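Side-chain contacts in B-agarase (Agarivorans gilvus, PDB 5Z6P), which probably hydrolyses the beta-glycosidic links of agarose, as a glycoside hydrolase of family 50: residues Cys151-Gly156 with Pro216-Gly221; Asp271-Gln276 with Glu284-Lys289; Glu647-Glu652 with Val704-Phe709. All blocks are in the same frame, centred on the assembly; numbering follows the deposited sequence.

Contact 1 (Cys151-Gly156 with Pro216-Gly221); sequences CNYASG and PNYLSG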
ATOM      1  N   CYS A 151      12.592   3.193 -19.248  1.00 26.83           N
ATOM      2  CA  CYS A 151      11.266   2.602 -19.382  1.00 27.06           C
ATOM      3  C   CYS A 151      10.676   2.238 -18.020  1.00 27.70           C
ATOM      4  O   CYS A 151      11.404   1.893 -17.096  1.00 28.64           O
ATOM      5  CB  CYS A 151      11.299   1.370 -20.290  1.00 25.95           C
ATOM      6  SG  CYS A 151      12.037  -0.144 -19.600  1.00 28.92           S
ATOM      7  N   ASN A 152       9.356   2.331 -17.907  1.00 25.61           N
ATOM      8  CA  ASN A 152       8.657   2.017 -16.666  1.00 23.74           C
ATOM      9  C   ASN A 152       7.147   2.044 -16.866  1.00 25.33           C
ATOM     10  O   ASN A 152       6.660   2.696 -17.786  1.00 24.71           O
ATOM     11  CB  ASN A 152       9.044   3.009 -15.572  1.00 21.50           C
ATOM     12  CG  ASN A 152       8.483   4.389 -15.825  1.00 23.82           C
ATOM     13  OD1 ASN A 152       7.384   4.706 -15.390  1.00 25.00           O
ATOM     14  ND2 ASN A 152       9.232   5.215 -16.540  1.00 26.24           N
ATOM     15  N   TYR A 153       6.414   1.356 -15.996  1.00 24.27           N
ATOM     16  CA  TYR A 153       4.951   1.389 -16.009  1.00 23.89           C
ATOM     17  C   TYR A 153       4.388   2.072 -14.755  1.00 24.38           C
ATOM     18  O   TYR A 153       3.283   1.764 -14.297  1.00 25.91           O
ATOM     19  CB  TYR A 153       4.374  -0.020 -16.121  1.00 20.93           C
ATOM     20  CG  TYR A 153       4.586  -0.697 -17.450  1.00 24.72           C
ATOM     21  CD1 TYR A 153       3.666  -0.554 -18.480  1.00 23.26           C
ATOM     22  CD2 TYR A 153       5.693  -1.499 -17.670  1.00 22.18           C
ATOM     23  CE1 TYR A 153       3.852  -1.185 -19.695  1.00 24.92           C
ATOM     24  CE2 TYR A 153       5.886  -2.136 -18.876  1.00 23.99           C
ATOM     25  CZ  TYR A 153       4.965  -1.974 -19.886  1.00 27.72           C
ATOM     26  OH  TYR A 153       5.159  -2.602 -21.096  1.00 30.42           O
ATOM     27  N   ALA A 154       5.141   3.006 -14.199  1.00 23.02           N
ATOM     28  CA  ALA A 154       4.743   3.599 -12.935  1.00 25.12           C
ATOM     29  C   ALA A 154       4.528   5.094 -13.048  1.00 23.64           C
ATOM     30  O   ALA A 154       4.603   5.798 -12.056  1.00 28.13           O
ATOM     31  CB  ALA A 154       5.788   3.300 -11.864  1.00 27.00           C
ATOM     32  N   SER A 155       4.271   5.585 -14.257  1.00 25.89           N
ATOM     33  CA  SER A 155       4.145   7.018 -14.460  1.00 24.26           C
ATOM     34  C   SER A 155       2.797   7.415 -15.048  1.00 26.91           C
ATOM     35  O   SER A 155       2.629   8.539 -15.494  1.00 27.16           O
ATOM     36  CB  SER A 155       5.259   7.524 -15.375  1.00 28.23           C
ATOM     37  OG  SER A 155       6.527   7.275 -14.812  1.00 32.76           O
ATOM     38  N   GLY A 156       1.836   6.502 -15.041  1.00 28.61           N
ATOM     39  CA  GLY A 156       0.541   6.792 -15.621  1.00 28.27           C
ATOM     40  C   GLY A 156       0.690   6.982 -17.115  1.00 26.98           C
ATOM     41  O   GLY A 156       1.328   6.179 -17.776  1.00 25.17           O
ATOM     42  N   PRO A 216       6.784   2.928 -30.430  1.00 49.13           N
ATOM     43  CA  PRO A 216       5.876   3.846 -29.725  1.00 47.19           C
ATOM     44  C   PRO A 216       4.453   3.302 -29.650  1.00 41.76           C
ATOM     45  O   PRO A 216       3.727   3.609 -28.710  1.00 43.62           O
ATOM     46  CB  PRO A 216       5.930   5.121 -30.574  1.00 51.07           C
ATOM     47  CG  PRO A 216       7.211   5.021 -31.329  1.00 45.43           C
ATOM     48  CD  PRO A 216       7.415   3.562 -31.596  1.00 48.33           C
ATOM     49  N   ASN A 217       4.078   2.483 -30.624  1.00 39.40           N
ATOM     50  CA  ASN A 217       2.765   1.863 -30.648  1.00 38.78           C
ATOM     51  C   ASN A 217       2.820   0.442 -30.122  1.00 39.56           C
ATOM     52  O   ASN A 217       1.992  -0.394 -30.486  1.00 35.54           O
ATOM     53  CB  ASN A 217       2.194   1.875 -32.067  1.00 45.47           C
ATOM     54  CG  ASN A 217       1.912   3.281 -32.565  1.00 49.43           C
ATOM     55  OD1 ASN A 217       2.254   3.634 -33.691  1.00 58.44           O
ATOM     56  ND2 ASN A 217       1.313   4.101 -31.713  1.00 46.49           N
ATOM     57  N   TYR A 218       3.809   0.183 -29.269  1.00 40.08           N
ATOM     58  CA  TYR A 218       4.041  -1.134 -28.679  1.00 35.57           C
ATOM     59  C   TYR A 218       2.778  -1.749 -28.088  1.00 29.62           C
ATOM     60  O   TYR A 218       2.518  -2.931 -28.266  1.00 32.39           O
ATOM     61  CB  TYR A 218       5.122  -1.031 -27.597  1.00 33.70           C
ATOM     62  CG  TYR A 218       5.599  -2.349 -27.040  1.00 36.99           C
ATOM     63  CD1 TYR A 218       6.142  -3.317 -27.871  1.00 40.42           C
ATOM     64  CD2 TYR A 218       5.547  -2.608 -25.676  1.00 34.91           C
ATOM     65  CE1 TYR A 218       6.586  -4.516 -27.371  1.00 43.39           C
ATOM     66  CE2 TYR A 218       5.994  -3.802 -25.163  1.00 36.85           C
ATOM     67  CZ  TYR A 218       6.511  -4.754 -26.015  1.00 43.20           C
ATOM     68  OH  TYR A 218       6.960  -5.952 -25.512  1.00 49.92           O
ATOM     69  N   LEU A 219       1.979  -0.931 -27.413  1.00 25.77           N
ATOM     70  CA  LEU A 219       0.831  -1.440 -26.677  1.00 28.79           C
ATOM     71  C   LEU A 219      -0.506  -1.169 -27.361  1.00 26.41           C
ATOM     72  O   LEU A 219      -1.563  -1.341 -26.760  1.00 24.15           O
ATOM     73  CB  LEU A 219       0.828  -0.849 -25.264  1.00 29.66           C
ATOM     74  CG  LEU A 219       2.074  -1.140 -24.418  1.00 28.85           C
ATOM     75  CD1 LEU A 219       1.976  -0.466 -23.075  1.00 31.05           C
ATOM     76  CD2 LEU A 219       2.246  -2.629 -24.234  1.00 27.84           C
ATOM     77  N   SER A 220      -0.457  -0.753 -28.621  1.00 25.57           N
ATOM     78  CA  SER A 220      -1.669  -0.512 -29.382  1.00 21.57           C
ATOM     79  C   SER A 220      -2.566  -1.736 -29.361  1.00 22.63           C
ATOM     80  O   SER A 220      -2.131  -2.850 -29.645  1.00 23.42           O
ATOM     81  CB  SER A 220      -1.327  -0.124 -30.826  1.00 27.04           C
ATOM     82  OG  SER A 220      -2.488  -0.080 -31.630  1.00 26.43           O
ATOM     83  N   GLY A 221      -3.820  -1.527 -28.994  1.00 22.07           N
ATOM     84  CA  GLY A 221      -4.796  -2.603 -28.963  1.00 18.43           C
ATOM     85  C   GLY A 221      -4.566  -3.693 -27.926  1.00 22.99           C
ATOM     86  O   GLY A 221      -5.060  -4.804 -28.097  1.00 22.33           O
TER
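Y153 and L219 are the residues whose backbones come closest here, yet their CA atoms stay 11.8 Å apart. Both segments are loop. The 216-221 side folds into a type I beta turn from N217 to S220, closed by S220 N on N217 O at 3.1 Å. Side chains alone bridge the gap, and they come from opposite directions. L219 brings its CD1 methyl to the edge of the Y153 ring, near the ring plane, with CD1 3.9 Å from Y153 CE1. The first torsion of Y153, CG anti to the carbonyl carbon (chi1 -70°), carries the ring across the gap to L219. Farther out, Y153 OH lies at the edge of the Y218 ring, 4.3 Å from Y218 CE2. Neither hydroxyl bonds the other: Y153 OH is hydrogen-bonded to C162 O, and Y218 OH to W164 N. The ring of F679 stacks on Y153.

The backbone around Y153 is folded by an Asx turn: N152 OD1 accepts from A154 N at 3.1 Å, in the carbonyl plane and on a lone pair. It also accepts from S155 OG at 2.8 Å, tilted 20° from the carbonyl plane. P161 touches both Y153 and L219, and C162 also forms the disulfide with C151. The contact joins two loops of the CBM-like region: one between strands 135-140 and 168-174, shaped by the Asx turn, the other after strand 199-210, shaped by the type I turn.

Contact 2 (Asp271-Gln276 with Glu284-Lys289); sequences DGPRQQ and EKIAGK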
ATOM      1  N   ASP A 271     -19.133 -20.957  18.480  1.00 22.11           N
ATOM      2  CA  ASP A 271     -18.778 -21.903  19.525  1.00 24.82           C
ATOM      3  C   ASP A 271     -17.568 -21.456  20.339  1.00 25.04           C
ATOM      4  O   ASP A 271     -16.882 -22.280  20.934  1.00 26.83           O
ATOM      5  CB  ASP A 271     -18.501 -23.286  18.923  1.00 26.17           C
ATOM      6  CG  ASP A 271     -19.720 -23.889  18.235  1.00 29.07           C
ATOM      7  OD1 ASP A 271     -20.854 -23.664  18.703  1.00 27.16           O
ATOM      8  OD2 ASP A 271     -19.534 -24.605  17.228  1.00 32.99           O
ATOM      9  N   GLY A 272     -17.305 -20.154  20.359  1.00 24.19           N
ATOM     10  CA  GLY A 272     -16.166 -19.626  21.086  1.00 21.00           C
ATOM     11  C   GLY A 272     -16.539 -19.205  22.496  1.00 24.55           C
ATOM     12  O   GLY A 272     -17.725 -19.138  22.837  1.00 24.38           O
ATOM     13  N   PRO A 273     -15.529 -18.902  23.322  1.00 21.31           N
ATOM     14  CA  PRO A 273     -15.807 -18.546  24.714  1.00 18.45           C
ATOM     15  C   PRO A 273     -16.651 -17.284  24.804  1.00 23.97           C
ATOM     16  O   PRO A 273     -16.158 -16.182  24.581  1.00 29.86           O
ATOM     17  CB  PRO A 273     -14.410 -18.337  25.315  1.00 21.18           C
ATOM     18  CG  PRO A 273     -13.501 -18.137  24.151  1.00 22.86           C
ATOM     19  CD  PRO A 273     -14.088 -18.941  23.031  1.00 20.80           C
ATOM     20  N   ARG A 274     -17.927 -17.470  25.100  1.00 23.83           N
ATOM     21  CA  ARG A 274     -18.893 -16.387  25.180  1.00 26.39           C
ATOM     22  C   ARG A 274     -18.458 -15.290  26.147  1.00 26.96           C
ATOM     23  O   ARG A 274     -18.020 -15.560  27.262  1.00 23.97           O
ATOM     24  CB  ARG A 274     -20.252 -16.930  25.607  1.00 27.27           C
ATOM     25  CG  ARG A 274     -21.393 -15.981  25.332  1.00 28.14           C
ATOM     26  CD  ARG A 274     -21.612 -15.848  23.845  1.00 24.94           C
ATOM     27  NE  ARG A 274     -22.718 -14.956  23.547  1.00 23.35           N
ATOM     28  CZ  ARG A 274     -23.987 -15.332  23.545  1.00 26.15           C
ATOM     29  NH1 ARG A 274     -24.301 -16.589  23.841  1.00 25.69           N
ATOM     30  NH2 ARG A 274     -24.935 -14.457  23.257  1.00 22.16           N
ATOM     31  N   GLN A 275     -18.578 -14.049  25.693  1.00 24.69           N
ATOM     32  CA  GLN A 275     -18.273 -12.890  26.515  1.00 22.72           C
ATOM     33  C   GLN A 275     -19.542 -12.097  26.768  1.00 21.63           C
ATOM     34  O   GLN A 275     -20.572 -12.365  26.158  1.00 25.71           O
ATOM     35  CB  GLN A 275     -17.224 -12.023  25.831  1.00 23.32           C
ATOM     36  CG  GLN A 275     -16.038 -12.803  25.324  1.00 21.34           C
ATOM     37  CD  GLN A 275     -15.066 -13.122  26.417  1.00 26.45           C
ATOM     38  OE1 GLN A 275     -14.754 -12.271  27.250  1.00 26.78           O
ATOM     39  NE2 GLN A 275     -14.567 -14.350  26.424  1.00 21.63           N
ATOM     40  N   GLN A 276     -19.471 -11.119  27.664  1.00 23.61           N
ATOM     41  CA  GLN A 276     -20.605 -10.236  27.883  1.00 23.75           C
ATOM     42  C   GLN A 276     -20.926  -9.446  26.620  1.00 24.88           C
ATOM     43  O   GLN A 276     -20.023  -9.067  25.875  1.00 25.89           O
ATOM     44  CB  GLN A 276     -20.333  -9.289  29.040  1.00 22.94           C
ATOM     45  CG  GLN A 276     -20.156  -9.974  30.382  1.00 24.42           C
ATOM     46  CD  GLN A 276     -20.446  -9.047  31.527  1.00 22.70           C
ATOM     47  OE1 GLN A 276     -21.436  -8.326  31.516  1.00 26.28           O
ATOM     48  NE2 GLN A 276     -19.573  -9.037  32.510  1.00 25.50           N
ATOM     49  N   GLU A 284     -11.637  -6.614  24.020  1.00 19.22           N
ATOM     50  CA  GLU A 284     -11.570  -7.418  25.244  1.00 19.18           C
ATOM     51  C   GLU A 284     -10.295  -8.231  25.233  1.00 19.18           C
ATOM     52  O   GLU A 284      -9.849  -8.661  24.180  1.00 19.10           O
ATOM     53  CB  GLU A 284     -12.786  -8.351  25.353  1.00 18.11           C
ATOM     54  CG  GLU A 284     -12.933  -9.071  26.685  1.00 20.13           C
ATOM     55  CD  GLU A 284     -13.022  -8.087  27.831  1.00 26.18           C
ATOM     56  OE1 GLU A 284     -12.076  -8.030  28.638  1.00 30.06           O
ATOM     57  OE2 GLU A 284     -14.026  -7.349  27.903  1.00 28.34           O
ATOM     58  N   LYS A 285      -9.703  -8.456  26.396  1.00 18.77           N
ATOM     59  CA  LYS A 285      -8.607  -9.410  26.475  1.00 21.02           C
ATOM     60  C   LYS A 285      -9.214 -10.776  26.809  1.00 26.97           C
ATOM     61  O   LYS A 285      -9.975 -10.907  27.764  1.00 27.23           O
ATOM     62  CB  LYS A 285      -7.557  -8.987  27.518  1.00 28.06           C
ATOM     63  CG  LYS A 285      -6.161  -8.675  26.920  1.00 22.57           C
ATOM     64  CD  LYS A 285      -5.181  -8.230  27.992  1.00 28.69           C
ATOM     65  CE  LYS A 285      -3.803  -8.897  27.863  1.00 29.63           C
ATOM     66  NZ  LYS A 285      -2.910  -8.449  26.730  1.00 24.63           N
ATOM     67  N   ILE A 286      -8.928 -11.781  25.987  1.00 23.56           N
ATOM     68  CA  ILE A 286      -9.517 -13.101  26.172  1.00 24.26           C
ATOM     69  C   ILE A 286      -8.413 -14.139  26.213  1.00 24.28           C
ATOM     70  O   ILE A 286      -7.636 -14.263  25.276  1.00 28.14           O
ATOM     71  CB  ILE A 286     -10.529 -13.439  25.061  1.00 22.75           C
ATOM     72  CG1 ILE A 286     -11.722 -12.479  25.107  1.00 22.45           C
ATOM     73  CG2 ILE A 286     -11.026 -14.857  25.196  1.00 25.08           C
ATOM     74  CD1 ILE A 286     -12.699 -12.669  23.967  1.00 23.69           C
ATOM     75  N   ALA A 287      -8.341 -14.860  27.324  1.00 28.69           N
ATOM     76  CA  ALA A 287      -7.276 -15.827  27.579  1.00 23.91           C
ATOM     77  C   ALA A 287      -5.910 -15.258  27.229  1.00 23.69           C
ATOM     78  O   ALA A 287      -5.136 -15.887  26.513  1.00 29.30           O
ATOM     79  CB  ALA A 287      -7.532 -17.119  26.811  1.00 22.82           C
ATOM     80  N   GLY A 288      -5.634 -14.052  27.713  1.00 26.12           N
ATOM     81  CA  GLY A 288      -4.355 -13.407  27.472  1.00 23.67           C
ATOM     82  C   GLY A 288      -4.101 -12.848  26.075  1.00 24.41           C
ATOM     83  O   GLY A 288      -3.020 -12.327  25.805  1.00 32.79           O
ATOM     84  N   LYS A 289      -5.069 -12.957  25.176  1.00 22.59           N
ATOM     85  CA  LYS A 289      -4.940 -12.322  23.865  1.00 20.58           C
ATOM     86  C   LYS A 289      -5.922 -11.152  23.727  1.00 22.59           C
ATOM     87  O   LYS A 289      -6.971 -11.132  24.355  1.00 21.57           O
ATOM     88  CB  LYS A 289      -5.185 -13.322  22.731  1.00 18.14           C
ATOM     89  CG  LYS A 289      -4.273 -14.542  22.710  1.00 23.70           C
ATOM     90  CD  LYS A 289      -4.777 -15.542  21.670  1.00 24.27           C
ATOM     91  CE  LYS A 289      -3.938 -16.801  21.607  1.00 30.24           C
ATOM     92  NZ  LYS A 289      -4.294 -17.633  20.413  1.00 29.86           N
TER
HETATM   93  O   HOH W   1     -12.797 -12.219  28.863  1.00 29.83           O
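Q275 lies against I286, at the end of a strand that enters a beta hairpin. Strands 282-286 and 289-293 are joined by a type I' turn from I286 to K289. K289 N bonds to I286 O at 2.9 Å, closing the turn, and I286 N pairs back with K289 O. Segment 271-276 is a loop packed beside this edge strand of the six-stranded sheet.

The tight part is the meeting of amide and isoleucine. The CD1 methyl of I286 sits over the face of the Q275 amide, 3.4 Å from Q275 CD and nearly as close to NE2, and I286 CG1 follows behind it. Q275 is bent at chi2 (-80°), which folds its amide back along its own loop. There Q275 NE2 donates to P273 O at 3.0 Å, from 50° above that carbonyl plane but close to the plane of its own amide. V293 also touches Q275.

The outer side is looser. A water lies between Q275 OE1 and K285 O; its distance to OE1 is doubtfully short, and its bond to K285 O is weak. P273 CG only grazes I286 CG2, at 4.2 Å. The E284 carboxylate turns to a salt bridge with R282, while E284 CG lies 3.7 Å from Q275 OE1.

Contact 3 (Glu647-Glu652 with Val704-Phe709); sequences EGLHPE and VDNPYF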
ATOM      1  N   GLU A 647       5.384  -9.685   3.497  1.00 14.61           N
ATOM      2  CA  GLU A 647       4.904 -11.053   3.403  1.00 15.86           C
ATOM      3  C   GLU A 647       4.124 -11.477   4.646  1.00 17.07           C
ATOM      4  O   GLU A 647       3.391 -12.461   4.608  1.00 19.68           O
ATOM      5  CB  GLU A 647       6.070 -11.999   3.136  1.00 16.52           C
ATOM      6  CG  GLU A 647       6.753 -11.761   1.787  1.00 15.80           C
ATOM      7  CD  GLU A 647       7.732 -12.851   1.404  1.00 17.09           C
ATOM      8  OE1 GLU A 647       7.691 -13.934   2.007  1.00 18.26           O
ATOM      9  OE2 GLU A 647       8.537 -12.626   0.480  1.00 20.30           O
ATOM     10  N   GLY A 648       4.272 -10.718   5.734  1.00 17.85           N
ATOM     11  CA  GLY A 648       3.511 -10.925   6.956  1.00 13.71           C
ATOM     12  C   GLY A 648       4.118 -10.121   8.104  1.00 17.36           C
ATOM     13  O   GLY A 648       5.040  -9.328   7.888  1.00 17.37           O
ATOM     14  N   LEU A 649       3.605 -10.329   9.316  1.00 16.52           N
ATOM     15  CA  LEU A 649       4.065  -9.609  10.503  1.00 19.75           C
ATOM     16  C   LEU A 649       5.386 -10.182  11.002  1.00 18.75           C
ATOM     17  O   LEU A 649       5.440 -10.888  12.014  1.00 21.93           O
ATOM     18  CB  LEU A 649       3.006  -9.650  11.618  1.00 16.67           C
ATOM     19  CG  LEU A 649       1.607  -9.184  11.213  1.00 16.65           C
ATOM     20  CD1 LEU A 649       0.638  -9.207  12.399  1.00 13.96           C
ATOM     21  CD2 LEU A 649       1.672  -7.792  10.596  1.00 15.69           C
ATOM     22  N   HIS A 650       6.442  -9.867  10.270  1.00 18.71           N
ATOM     23  CA  HIS A 650       7.780 -10.275  10.634  1.00 18.84           C
ATOM     24  C   HIS A 650       8.086  -9.870  12.082  1.00 19.16           C
ATOM     25  O   HIS A 650       7.828  -8.737  12.467  1.00 16.80           O
ATOM     26  CB  HIS A 650       8.771  -9.661   9.671  1.00 16.79           C
ATOM     27  CG  HIS A 650      10.135 -10.262   9.744  1.00 18.13           C
ATOM     28  ND1 HIS A 650      10.987 -10.042  10.802  1.00 18.42           N
ATOM     29  CD2 HIS A 650      10.797 -11.065   8.886  1.00 19.04           C
ATOM     30  CE1 HIS A 650      12.117 -10.689  10.596  1.00 18.98           C
ATOM     31  NE2 HIS A 650      12.024 -11.328   9.444  1.00 22.84           N
ATOM     32  N   PRO A 651       8.570 -10.826  12.896  1.00 20.78           N
ATOM     33  CA  PRO A 651       8.808 -10.583  14.325  1.00 18.61           C
ATOM     34  C   PRO A 651       9.674  -9.357  14.638  1.00 17.15           C
ATOM     35  O   PRO A 651       9.401  -8.675  15.608  1.00 22.15           O
ATOM     36  CB  PRO A 651       9.516 -11.867  14.796  1.00 19.73           C
ATOM     37  CG  PRO A 651       9.403 -12.867  13.656  1.00 20.73           C
ATOM     38  CD  PRO A 651       8.558 -12.265  12.581  1.00 19.31           C
ATOM     39  N   GLU A 652      10.681  -9.082  13.831  1.00 17.28           N
ATOM     40  CA  GLU A 652      11.632  -8.026  14.141  1.00 17.29           C
ATOM     41  C   GLU A 652      11.008  -6.600  14.183  1.00 21.75           C
ATOM     42  O   GLU A 652      11.172  -5.911  15.178  1.00 19.89           O
ATOM     43  CB  GLU A 652      12.794  -8.098  13.153  1.00 20.89           C
ATOM     44  CG  GLU A 652      14.032  -7.335  13.545  1.00 23.02           C
ATOM     45  CD  GLU A 652      15.079  -7.345  12.447  1.00 27.32           C
ATOM     46  OE1 GLU A 652      15.307  -8.414  11.849  1.00 25.54           O
ATOM     47  OE2 GLU A 652      15.646  -6.269  12.157  1.00 34.43           O
ATOM     48  N   VAL A 704      -3.159 -13.998  12.691  1.00 17.99           N
ATOM     49  CA  VAL A 704      -3.941 -14.816  13.605  1.00 17.99           C
ATOM     50  C   VAL A 704      -3.075 -15.253  14.788  1.00 17.43           C
ATOM     51  O   VAL A 704      -3.564 -15.329  15.908  1.00 15.30           O
ATOM     52  CB  VAL A 704      -4.543 -16.049  12.900  1.00 20.69           C
ATOM     53  CG1 VAL A 704      -5.281 -16.921  13.885  1.00 24.38           C
ATOM     54  CG2 VAL A 704      -5.499 -15.605  11.827  1.00 19.78           C
ATOM     55  N   ASP A 705      -1.789 -15.490  14.532  1.00 18.38           N
ATOM     56  CA  ASP A 705      -0.857 -15.948  15.562  1.00 18.75           C
ATOM     57  C   ASP A 705      -0.386 -14.815  16.480  1.00 20.42           C
ATOM     58  O   ASP A 705       0.192 -15.069  17.529  1.00 16.18           O
ATOM     59  CB  ASP A 705       0.375 -16.612  14.942  1.00 17.05           C
ATOM     60  CG  ASP A 705       0.111 -18.041  14.453  1.00 20.65           C
ATOM     61  OD1 ASP A 705      -0.958 -18.604  14.754  1.00 23.95           O
ATOM     62  OD2 ASP A 705       0.986 -18.596  13.770  1.00 22.50           O
ATOM     63  N   ASN A 706      -0.591 -13.570  16.068  1.00 18.50           N
ATOM     64  CA  ASN A 706      -0.106 -12.454  16.871  1.00 18.79           C
ATOM     65  C   ASN A 706      -1.176 -12.012  17.855  1.00 17.43           C
ATOM     66  O   ASN A 706      -2.272 -11.608  17.467  1.00 16.68           O
ATOM     67  CB  ASN A 706       0.342 -11.277  15.995  1.00 17.68           C
ATOM     68  CG  ASN A 706       1.048 -10.205  16.797  1.00 16.33           C
ATOM     69  OD1 ASN A 706       0.459  -9.620  17.707  1.00 15.94           O
ATOM     70  ND2 ASN A 706       2.315  -9.954  16.480  1.00 13.67           N
ATOM     71  N   PRO A 707      -0.849 -12.066  19.145  1.00 17.65           N
ATOM     72  CA  PRO A 707      -1.883 -11.855  20.159  1.00 18.15           C
ATOM     73  C   PRO A 707      -2.307 -10.385  20.321  1.00 16.88           C
ATOM     74  O   PRO A 707      -3.173 -10.117  21.138  1.00 19.91           O
ATOM     75  CB  PRO A 707      -1.223 -12.384  21.438  1.00 18.44           C
ATOM     76  CG  PRO A 707       0.233 -12.162  21.219  1.00 17.35           C
ATOM     77  CD  PRO A 707       0.477 -12.323  19.742  1.00 20.06           C
ATOM     78  N   TYR A 708      -1.732  -9.461  19.561  1.00 18.61           N
ATOM     79  CA  TYR A 708      -2.181  -8.070  19.646  1.00 17.22           C
ATOM     80  C   TYR A 708      -3.091  -7.694  18.498  1.00 16.52           C
ATOM     81  O   TYR A 708      -3.655  -6.598  18.475  1.00 17.57           O
ATOM     82  CB  TYR A 708      -0.984  -7.123  19.703  1.00 18.83           C
ATOM     83  CG  TYR A 708      -0.139  -7.407  20.903  1.00 17.56           C
ATOM     84  CD1 TYR A 708      -0.445  -6.842  22.127  1.00 16.43           C
ATOM     85  CD2 TYR A 708       0.938  -8.278  20.824  1.00 17.58           C
ATOM     86  CE1 TYR A 708       0.312  -7.115  23.243  1.00 18.95           C
ATOM     87  CE2 TYR A 708       1.701  -8.562  21.931  1.00 19.24           C
ATOM     88  CZ  TYR A 708       1.381  -7.972  23.142  1.00 21.09           C
ATOM     89  OH  TYR A 708       2.131  -8.242  24.253  1.00 26.75           O
ATOM     90  N   PHE A 709      -3.263  -8.608  17.550  1.00 14.49           N
ATOM     91  CA  PHE A 709      -4.065  -8.284  16.385  1.00 14.46           C
ATOM     92  C   PHE A 709      -5.441  -8.932  16.394  1.00 16.79           C
ATOM     93  O   PHE A 709      -5.621 -10.092  16.802  1.00 14.68           O
ATOM     94  CB  PHE A 709      -3.300  -8.649  15.117  1.00 16.11           C
ATOM     95  CG  PHE A 709      -2.371  -7.569  14.669  1.00 15.52           C
ATOM     96  CD1 PHE A 709      -1.109  -7.453  15.221  1.00 13.47           C
ATOM     97  CD2 PHE A 709      -2.778  -6.650  13.717  1.00 11.75           C
ATOM     98  CE1 PHE A 709      -0.265  -6.447  14.827  1.00 13.94           C
ATOM     99  CE2 PHE A 709      -1.953  -5.638  13.324  1.00 13.48           C
ATOM    100  CZ  PHE A 709      -0.690  -5.527  13.871  1.00 14.00           C
TER
HETATM  101  O   HOH W   2       4.194 -11.238  14.428  1.00 18.79           O
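L649 reaches the turn after helix 689-704 and touches N706 and F709. V704 lies in the last part of that helix. It points away from the loop of L649 and packs on M758 and K761 of helix 745-762.

N706 is the first residue to meet the other segment. Its CB is 4.2 Å from L649 CD1. With CG anti to the backbone N (chi1 -171°), the amide is placed to work in two directions. OD1 accepts from Y708 N at 2.9 Å, in its carbonyl plane, which makes an Asx turn. ND2 donates to a water at 3.1 Å, and the same water donates to L649 O at 2.7 Å. The amide therefore fixes its own turn and also links the two loops through water.

N706 to F709 is a type I beta turn, with F709 N bonded to N706 O. It joins helix 689-704 to strand 709-714, which lies next to strand 664-668 in the parallel part of the sheet. This helix-to-strand connection is consistent with the (beta/alpha)8 barrel of family 50 and related glycoside hydrolases. P707 fills the second position of the turn. Y708 follows, its ring resting on L657 and A658 of helix 657-660.

F709 begins the strand and receives the leucine. L649 CD1 stands over one face of its ring, 3.9 Å from the centroid and 19° off the normal, a CH-pi contact. The methyl is shifted toward the rim on the side of CD1 and CE1. L649 itself is the centre of an inverse gamma turn, in which H650 N bonds to G648 O. W654 meets the F709 ring edge-to-face and also touches L649.

How the contacts relate
Contact 3 is the most buried of the three. Contacts 1 and 2 are partly buried and lie farther from the centre of the chain. Contacts 2 and 3 each have one segment on the same six-stranded sheet: one at its outermost strand 282-286, the other where strand 709-714 begins. They touch through K289 CG and P707 CB, 3.9 Å apart. Contact 1 lies on the opposite side of the chain's centre, about 40 Å from contact 2 and 20 Å from contact 3 between nearest atoms. The chemistry differs with place. A methyl meets a ring edge in contact 1 and a ring face in contact 3. In contact 2 an amide takes the ring's place.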